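Lipoate-protein ligase 1 (Plasmodium falciparum, PDB 5T8U) belongs to the lipoate-protein ligase family, with a catalytic domain of the biotin/lipoate ligase type followed by a bacterial-type C-terminal region. Local coordinates at residues Trp59-Ser64 against Val99-Gly104; Val89-Thr94 against Trp268-Gly273. One frame throughout, in Å; residues are numbered along the deposited sequence.

Interaction 1 (Trp59-Ser64 against Val99-Gly104); sequences WRNNRS and VYHDLG. With LPA (lipoic acid), chain C.
R60 reaches L103 with the far end of its side chain: NH2 donates to L103 O over 3.1 Å, on a lone pair in the carbonyl plane, although the oxygen stands 25° out of the guanidinium plane. The chain bends at chi3 (62°) to bring the group round, and the two side chains cross at about a right angle. N61 runs alongside H101, amide and imidazole planes only 10° apart, with ND2 3.2 Å from CD2; its OD1 is held by N25 of helix 22-34. The side chain of N62 turns its OD1 toward CG and CD1 of L103, and S64 OG donates to N62 O from above its carbonyl plane. R63 lays its aliphatic part against the hydroxyl of Y100, CG to OH 3.4 Å, before its guanidinium leaves to meet the carbonyl of D85. At S64 the chains pair as strands: S64 N to H101 O and H101 N to S64 O, both 2.9 Å, close an antiparallel hydrogen-bonded pair. Beyond the pair, D102 OD1 accepts from G104 N in an Asx turn. H101 itself is fixed by ND1 donating to Y100 O, which leaves NE2 directed at lipoic acid, 3.5 Å from S8, while V99 packs its methyls on the aliphatic chain. The indole of W59, its NE1 bonded to T109, brings CH2 to 3.8 Å from the same S8 of lipoic acid. Strand 99-101, in the small sheet of the lipoyl ligase A/B catalytic domain, thus lines the lipoic acid pocket with V99 and H101, and W59 joins them from the end of strand 55-59 of the main sheet.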
loop_
_atom_site.group_PDB
_atom_site.type_symbol
_atom_site.label_atom_id
_atom_site.label_comp_id
_atom_site.label_asym_id
_atom_site.label_seq_id
_atom_site.Cartn_x
_atom_site.Cartn_y
_atom_site.Cartn_z
ATOM N N TRP A 59 -5.959 -8.481 -7.982
ATOM C CA TRP A 59 -4.929 -9.509 -7.911
ATOM C C TRP A 59 -5.037 -10.239 -6.582
ATOM O O TRP A 59 -5.555 -9.706 -5.600
ATOM C CB TRP A 59 -3.528 -8.910 -8.093
ATOM C CG TRP A 59 -3.284 -7.633 -7.321
ATOM C CD1 TRP A 59 -3.899 -6.427 -7.511
ATOM C CD2 TRP A 59 -2.342 -7.435 -6.258
ATOM N NE1 TRP A 59 -3.409 -5.499 -6.628
ATOM C CE2 TRP A 59 -2.451 -6.091 -5.849
ATOM C CE3 TRP A 59 -1.421 -8.263 -5.609
ATOM C CZ2 TRP A 59 -1.674 -5.558 -4.823
ATOM C CZ3 TRP A 59 -0.649 -7.729 -4.592
ATOM C CH2 TRP A 59 -0.782 -6.391 -4.208
ATOM N N ARG A 60 -4.542 -11.474 -6.567
ATOM C CA ARG A 60 -4.534 -12.302 -5.370
ATOM C C ARG A 60 -3.149 -12.905 -5.189
ATOM O O ARG A 60 -2.399 -13.075 -6.153
ATOM C CB ARG A 60 -5.588 -13.415 -5.451
ATOM C CG ARG A 60 -7.021 -12.909 -5.518
ATOM C CD ARG A 60 -7.944 -13.943 -6.142
ATOM N NE ARG A 60 -8.014 -15.175 -5.361
ATOM C CZ ARG A 60 -8.618 -16.287 -5.768
ATOM N NH1 ARG A 60 -9.207 -16.333 -6.956
ATOM N NH2 ARG A 60 -8.633 -17.358 -4.988
ATOM N N ASN A 61 -2.817 -13.225 -3.941
ATOM C CA ASN A 61 -1.510 -13.768 -3.603
ATOM C C ASN A 61 -1.673 -14.966 -2.679
ATOM O O ASN A 61 -2.605 -15.027 -1.872
ATOM C CB ASN A 61 -0.619 -12.719 -2.926
ATOM C CG ASN A 61 -0.703 -11.366 -3.597
ATOM O OD1 ASN A 61 -0.040 -11.113 -4.602
ATOM N ND2 ASN A 61 -1.521 -10.484 -3.038
ATOM N N ASN A 62 -0.751 -15.913 -2.805
ATOM C CA ASN A 62 -0.741 -17.088 -1.946
ATOM C C ASN A 62 -0.215 -16.690 -0.566
ATOM O O ASN A 62 -0.040 -15.509 -0.250
ATOM C CB ASN A 62 0.083 -18.200 -2.591
ATOM C CG ASN A 62 -0.727 -19.463 -2.827
ATOM O OD1 ASN A 62 -1.569 -19.835 -2.009
ATOM N ND2 ASN A 62 -0.477 -20.125 -3.950
ATOM N N ARG A 63 0.047 -17.689 0.274
ATOM C CA ARG A 63 0.427 -17.445 1.661
ATOM C C ARG A 63 1.653 -16.542 1.728
ATOM O O ARG A 63 2.742 -16.926 1.291
ATOM C CB ARG A 63 0.691 -18.779 2.360
ATOM C CG ARG A 63 -0.516 -19.714 2.323
ATOM C CD ARG A 63 -0.267 -21.046 3.013
ATOM N NE ARG A 63 0.557 -21.945 2.204
ATOM C CZ ARG A 63 1.777 -22.372 2.527
ATOM N NH1 ARG A 63 2.358 -22.006 3.662
ATOM N NH2 ARG A 63 2.422 -23.189 1.703
ATOM N N SER A 64 1.478 -15.339 2.279
ATOM C CA SER A 64 2.541 -14.344 2.261
ATOM C C SER A 64 2.434 -13.433 3.477
ATOM O O SER A 64 1.374 -13.299 4.093
ATOM C CB SER A 64 2.491 -13.500 0.981
ATOM O OG SER A 64 2.355 -14.319 -0.166
ATOM N N VAL A 99 0.927 -7.405 7.145
ATOM C CA VAL A 99 -0.317 -8.110 6.870
ATOM C C VAL A 99 0.003 -9.461 6.247
ATOM O O VAL A 99 1.094 -9.695 5.722
ATOM C CB VAL A 99 -1.253 -7.302 5.945
ATOM C CG1 VAL A 99 -1.692 -6.013 6.630
ATOM C CG2 VAL A 99 -0.571 -7.005 4.619
ATOM N N TYR A 100 -0.982 -10.353 6.310
ATOM C CA TYR A 100 -0.881 -11.701 5.776
ATOM C C TYR A 100 -1.830 -11.853 4.597
ATOM O O TYR A 100 -2.930 -11.292 4.598
ATOM C CB TYR A 100 -1.216 -12.727 6.861
ATOM C CG TYR A 100 -1.283 -14.163 6.394
ATOM C CD1 TYR A 100 -0.131 -14.925 6.246
ATOM C CD2 TYR A 100 -2.503 -14.765 6.127
ATOM C CE1 TYR A 100 -0.193 -16.240 5.832
ATOM C CE2 TYR A 100 -2.575 -16.082 5.712
ATOM C CZ TYR A 100 -1.418 -16.814 5.568
ATOM O OH TYR A 100 -1.479 -18.124 5.156
ATOM N N HIS A 101 -1.402 -12.615 3.595
ATOM C CA HIS A 101 -2.180 -12.829 2.385
ATOM C C HIS A 101 -2.310 -14.316 2.109
ATOM O O HIS A 101 -1.418 -15.104 2.431
ATOM C CB HIS A 101 -1.536 -12.157 1.164
ATOM C CG HIS A 101 -1.814 -10.691 1.053
ATOM N ND1 HIS A 101 -2.536 -9.990 1.995
ATOM C CD2 HIS A 101 -1.464 -9.792 0.103
ATOM C CE1 HIS A 101 -2.618 -8.723 1.630
ATOM N NE2 HIS A 101 -1.975 -8.576 0.485
ATOM N N ASP A 102 -3.437 -14.691 1.514
ATOM C CA ASP A 102 -3.607 -16.008 0.918
ATOM C C ASP A 102 -4.739 -15.907 -0.098
ATOM O O ASP A 102 -5.308 -14.834 -0.315
ATOM C CB ASP A 102 -3.876 -17.080 1.981
ATOM C CG ASP A 102 -5.211 -16.901 2.680
ATOM O OD1 ASP A 102 -6.002 -16.027 2.270
ATOM O OD2 ASP A 102 -5.471 -17.640 3.653
ATOM N N LEU A 103 -5.071 -17.038 -0.716
ATOM C CA LEU A 103 -6.100 -17.039 -1.747
ATOM C C LEU A 103 -7.486 -16.714 -1.204
ATOM O O LEU A 103 -8.412 -16.525 -1.999
ATOM C CB LEU A 103 -6.117 -18.392 -2.458
ATOM C CG LEU A 103 -4.829 -18.735 -3.212
ATOM C CD1 LEU A 103 -4.880 -20.156 -3.748
ATOM C CD2 LEU A 103 -4.577 -17.750 -4.346
ATOM N N GLY A 104 -7.651 -16.635 0.114
ATOM C CA GLY A 104 -8.920 -16.261 0.696
ATOM C C GLY A 104 -9.190 -14.776 0.746
ATOM O O GLY A 104 -10.208 -14.364 1.308
HETATM C C1 LPA C . -2.964 -1.623 7.076
HETATM O O1 LPA C . -3.874 -2.248 7.681
HETATM C C2 LPA C . -2.992 -1.521 5.554
HETATM O O2 LPA C . -2.033 -1.080 7.728
HETATM C C3 LPA C . -2.726 -2.899 4.955
HETATM C C4 LPA C . -2.391 -2.770 3.471
HETATM C C5 LPA C . -1.836 -4.104 2.975
HETATM C C6 LPA C . -1.399 -4.001 1.645
HETATM S S6 LPA C . -0.385 -5.122 1.347
HETATM C C7 LPA C . -2.910 -4.267 0.398
HETATM C C8 LPA C . -2.391 -5.108 -0.853
HETATM S S8 LPA C . -0.644 -5.541 -0.513
HETATM O O HOH W 1 -3.961 -20.194 0.249
#

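Interaction 2 (Val89-Thr94 against Trp268-Gly273); sequences VARRFT and WDWCYG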
loop_
_atom_site.group_PDB
_atom_site.type_symbol
_atom_site.label_atom_id
_atom_site.label_comp_id
_atom_site.label_asym_id
_atom_site.label_seq_id
_atom_site.Cartn_x
_atom_site.Cartn_y
_atom_site.Cartn_z
ATOM N N VAL A 89 7.866 -13.848 2.007
ATOM C CA VAL A 89 8.036 -12.580 2.705
ATOM C C VAL A 89 8.292 -11.493 1.673
ATOM O O VAL A 89 8.998 -11.719 0.683
ATOM C CB VAL A 89 9.188 -12.651 3.729
ATOM C CG1 VAL A 89 9.400 -11.302 4.410
ATOM C CG2 VAL A 89 8.909 -13.733 4.766
ATOM N N ALA A 90 7.717 -10.315 1.903
ATOM C CA ALA A 90 7.882 -9.205 0.977
ATOM C C ALA A 90 7.779 -7.887 1.730
ATOM O O ALA A 90 7.228 -7.814 2.832
ATOM C CB ALA A 90 6.843 -9.256 -0.148
ATOM N N ARG A 91 8.327 -6.843 1.114
ATOM C CA ARG A 91 8.243 -5.480 1.621
ATOM C C ARG A 91 7.694 -4.601 0.509
ATOM O O ARG A 91 8.304 -4.498 -0.560
ATOM C CB ARG A 91 9.612 -4.973 2.089
ATOM C CG ARG A 91 9.635 -3.502 2.505
ATOM C CD ARG A 91 11.052 -3.040 2.812
ATOM N NE ARG A 91 11.635 -3.763 3.941
ATOM C CZ ARG A 91 11.608 -3.351 5.206
ATOM N NH1 ARG A 91 11.024 -2.206 5.537
ATOM N NH2 ARG A 91 12.169 -4.092 6.150
ATOM N N ARG A 92 6.549 -3.975 0.759
ATOM C CA ARG A 92 5.912 -3.136 -0.241
ATOM C C ARG A 92 6.493 -1.725 -0.201
ATOM O O ARG A 92 7.302 -1.375 0.663
ATOM C CB ARG A 92 4.398 -3.105 -0.025
ATOM C CG ARG A 92 3.974 -2.667 1.367
ATOM C CD ARG A 92 2.464 -2.633 1.513
ATOM N NE ARG A 92 2.065 -2.119 2.821
ATOM C CZ ARG A 92 1.911 -2.863 3.914
ATOM N NH1 ARG A 92 1.549 -2.292 5.054
ATOM N NH2 ARG A 92 2.115 -4.172 3.875
ATOM N N PHE A 93 6.069 -0.905 -1.162
ATOM C CA PHE A 93 6.554 0.462 -1.286
ATOM C C PHE A 93 5.708 1.470 -0.522
ATOM O O PHE A 93 6.112 2.631 -0.405
ATOM C CB PHE A 93 6.607 0.865 -2.765
ATOM C CG PHE A 93 7.552 0.033 -3.587
ATOM C CD1 PHE A 93 8.853 -0.182 -3.166
ATOM C CD2 PHE A 93 7.134 -0.543 -4.778
ATOM C CE1 PHE A 93 9.724 -0.948 -3.919
ATOM C CE2 PHE A 93 8.000 -1.313 -5.534
ATOM C CZ PHE A 93 9.296 -1.514 -5.104
ATOM N N THR A 94 4.556 1.061 0.001
ATOM C CA THR A 94 3.685 1.943 0.757
ATOM C C THR A 94 3.927 1.755 2.253
ATOM O O THR A 94 4.709 0.905 2.685
ATOM C CB THR A 94 2.217 1.675 0.413
ATOM O OG1 THR A 94 1.874 0.334 0.781
ATOM C CG2 THR A 94 1.966 1.869 -1.073
ATOM N N TRP A 268 17.101 -10.200 -0.626
ATOM C CA TRP A 268 17.077 -10.360 0.823
ATOM C C TRP A 268 17.349 -9.040 1.538
ATOM O O TRP A 268 16.716 -8.743 2.557
ATOM C CB TRP A 268 18.101 -11.416 1.243
ATOM C CG TRP A 268 18.063 -11.735 2.702
ATOM C CD1 TRP A 268 17.372 -12.745 3.303
ATOM C CD2 TRP A 268 18.746 -11.036 3.750
ATOM N NE1 TRP A 268 17.580 -12.719 4.660
ATOM C CE2 TRP A 268 18.421 -11.679 4.960
ATOM C CE3 TRP A 268 19.599 -9.930 3.782
ATOM C CZ2 TRP A 268 18.920 -11.252 6.187
ATOM C CZ3 TRP A 268 20.095 -9.508 5.003
ATOM C CH2 TRP A 268 19.754 -10.168 6.188
ATOM N N ASP A 269 18.282 -8.236 1.020
ATOM C CA ASP A 269 18.617 -6.971 1.664
ATOM C C ASP A 269 17.446 -5.997 1.674
ATOM O O ASP A 269 17.396 -5.117 2.541
ATOM C CB ASP A 269 19.817 -6.323 0.968
ATOM C CG ASP A 269 21.141 -6.925 1.404
ATOM O OD1 ASP A 269 21.131 -7.981 2.068
ATOM O OD2 ASP A 269 22.195 -6.334 1.086
ATOM N N TRP A 270 16.506 -6.128 0.737
ATOM C CA TRP A 270 15.367 -5.217 0.694
ATOM C C TRP A 270 14.287 -5.632 1.686
ATOM O O TRP A 270 13.832 -4.817 2.496
ATOM C CB TRP A 270 14.797 -5.155 -0.723
ATOM C CG TRP A 270 13.439 -4.523 -0.794
ATOM C CD1 TRP A 270 12.248 -5.162 -0.983
ATOM C CD2 TRP A 270 13.131 -3.129 -0.669
ATOM N NE1 TRP A 270 11.218 -4.252 -0.987
ATOM C CE2 TRP A 270 11.733 -2.997 -0.796
ATOM C CE3 TRP A 270 13.900 -1.979 -0.464
ATOM C CZ2 TRP A 270 11.089 -1.762 -0.724
ATOM C CZ3 TRP A 270 13.259 -0.754 -0.393
ATOM C CH2 TRP A 270 11.868 -0.656 -0.523
ATOM N N CYS A 271 13.859 -6.894 1.634
ATOM C CA CYS A 271 12.825 -7.366 2.549
ATOM C C CYS A 271 13.302 -7.290 3.992
ATOM O O CYS A 271 12.680 -6.635 4.836
ATOM C CB CYS A 271 12.422 -8.797 2.188
ATOM S SG CYS A 271 11.703 -8.967 0.541
ATOM N N TYR A 272 14.416 -7.958 4.293
ATOM C CA TYR A 272 14.958 -7.952 5.645
ATOM C C TYR A 272 15.612 -6.625 6.004
ATOM O O TYR A 272 15.922 -6.405 7.179
ATOM C CB TYR A 272 15.962 -9.096 5.801
ATOM C CG TYR A 272 15.334 -10.468 5.680
ATOM C CD1 TYR A 272 15.205 -11.295 6.788
ATOM C CD2 TYR A 272 14.858 -10.932 4.459
ATOM C CE1 TYR A 272 14.629 -12.548 6.682
ATOM C CE2 TYR A 272 14.278 -12.180 4.344
ATOM C CZ TYR A 272 14.166 -12.984 5.458
ATOM O OH TYR A 272 13.590 -14.229 5.346
ATOM N N GLY A 273 15.824 -5.743 5.028
ATOM C CA GLY A 273 16.343 -4.421 5.313
ATOM C C GLY A 273 17.817 -4.429 5.680
ATOM O O GLY A 273 18.610 -5.249 5.204
#
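This is a polar and CH-pi contact between the loop that follows strand 88-90 and the segment of helix 268-271, far along the chain. R91 and W270 carry it in both directions. The arginine extends with CG anti to the backbone N (chi1 174°), then bends at chi3, so that NE and NH2 both meet one atom, C271 O. The NH2 bond is 2.9 Å and the NE bond 3.2 Å; both come from the same face of the carbonyl, whose oxygen lies near the guanidinium plane. NE also makes a weak bond to W270 O. On its other branch, NH1 bonds to the carbonyl of Q71, so the group is gripped from two sides and its rotation is fixed. W270 answers with its indole: NE1 donates to R91 O over 3.0 Å, nearly in the ring plane, and CD of R91 sits over one face of the six-membered ring, 3.9 Å from its centroid. The guanidinium itself stands steeply to that ring, with the planes 74° apart. F93 meets the six-membered ring obliquely, its CE1 3.6 Å from CZ2 of W270 and the planes at 52°. C271 SG packs 3.9 Å from A90 CA. R92 starts away from the 268-273 segment; its NH1 donates to the carbonyls of G95 and G97, and it belongs to the lipoic acid pocket. An arginine that grips one backbone carbonyl side-on with NE and NH2, its methylene over an indole face, here joins helix 268-271 to the loop leaving edge strand 88-90 of the small sheet of the catalytic domain.

Overall arrangement
Interactions 1 and 2 have centres about 16 Å apart and meet at the same mixed three-stranded sheet, in which strand 64-66 lies between the outer strands 88-90 and 99-101. Interaction 1 pairs the start of the middle strand with 99-101; interaction 2 starts from the other outer strand, 88-90, and the loop after it, and reaches helix 268-271. Along the chain their segments alternate: 59-64, 89-94, 99-104, then 268-273. They also touch, through V99 CG2 and R92 NH2, 4.0 Å apart. Both supply residues to the lipoic acid pocket, W59, V99 and H101 from the first and R92 from the second, so the small sheet and the loop after strand 88-90 lie between the pocket and helix 268-271.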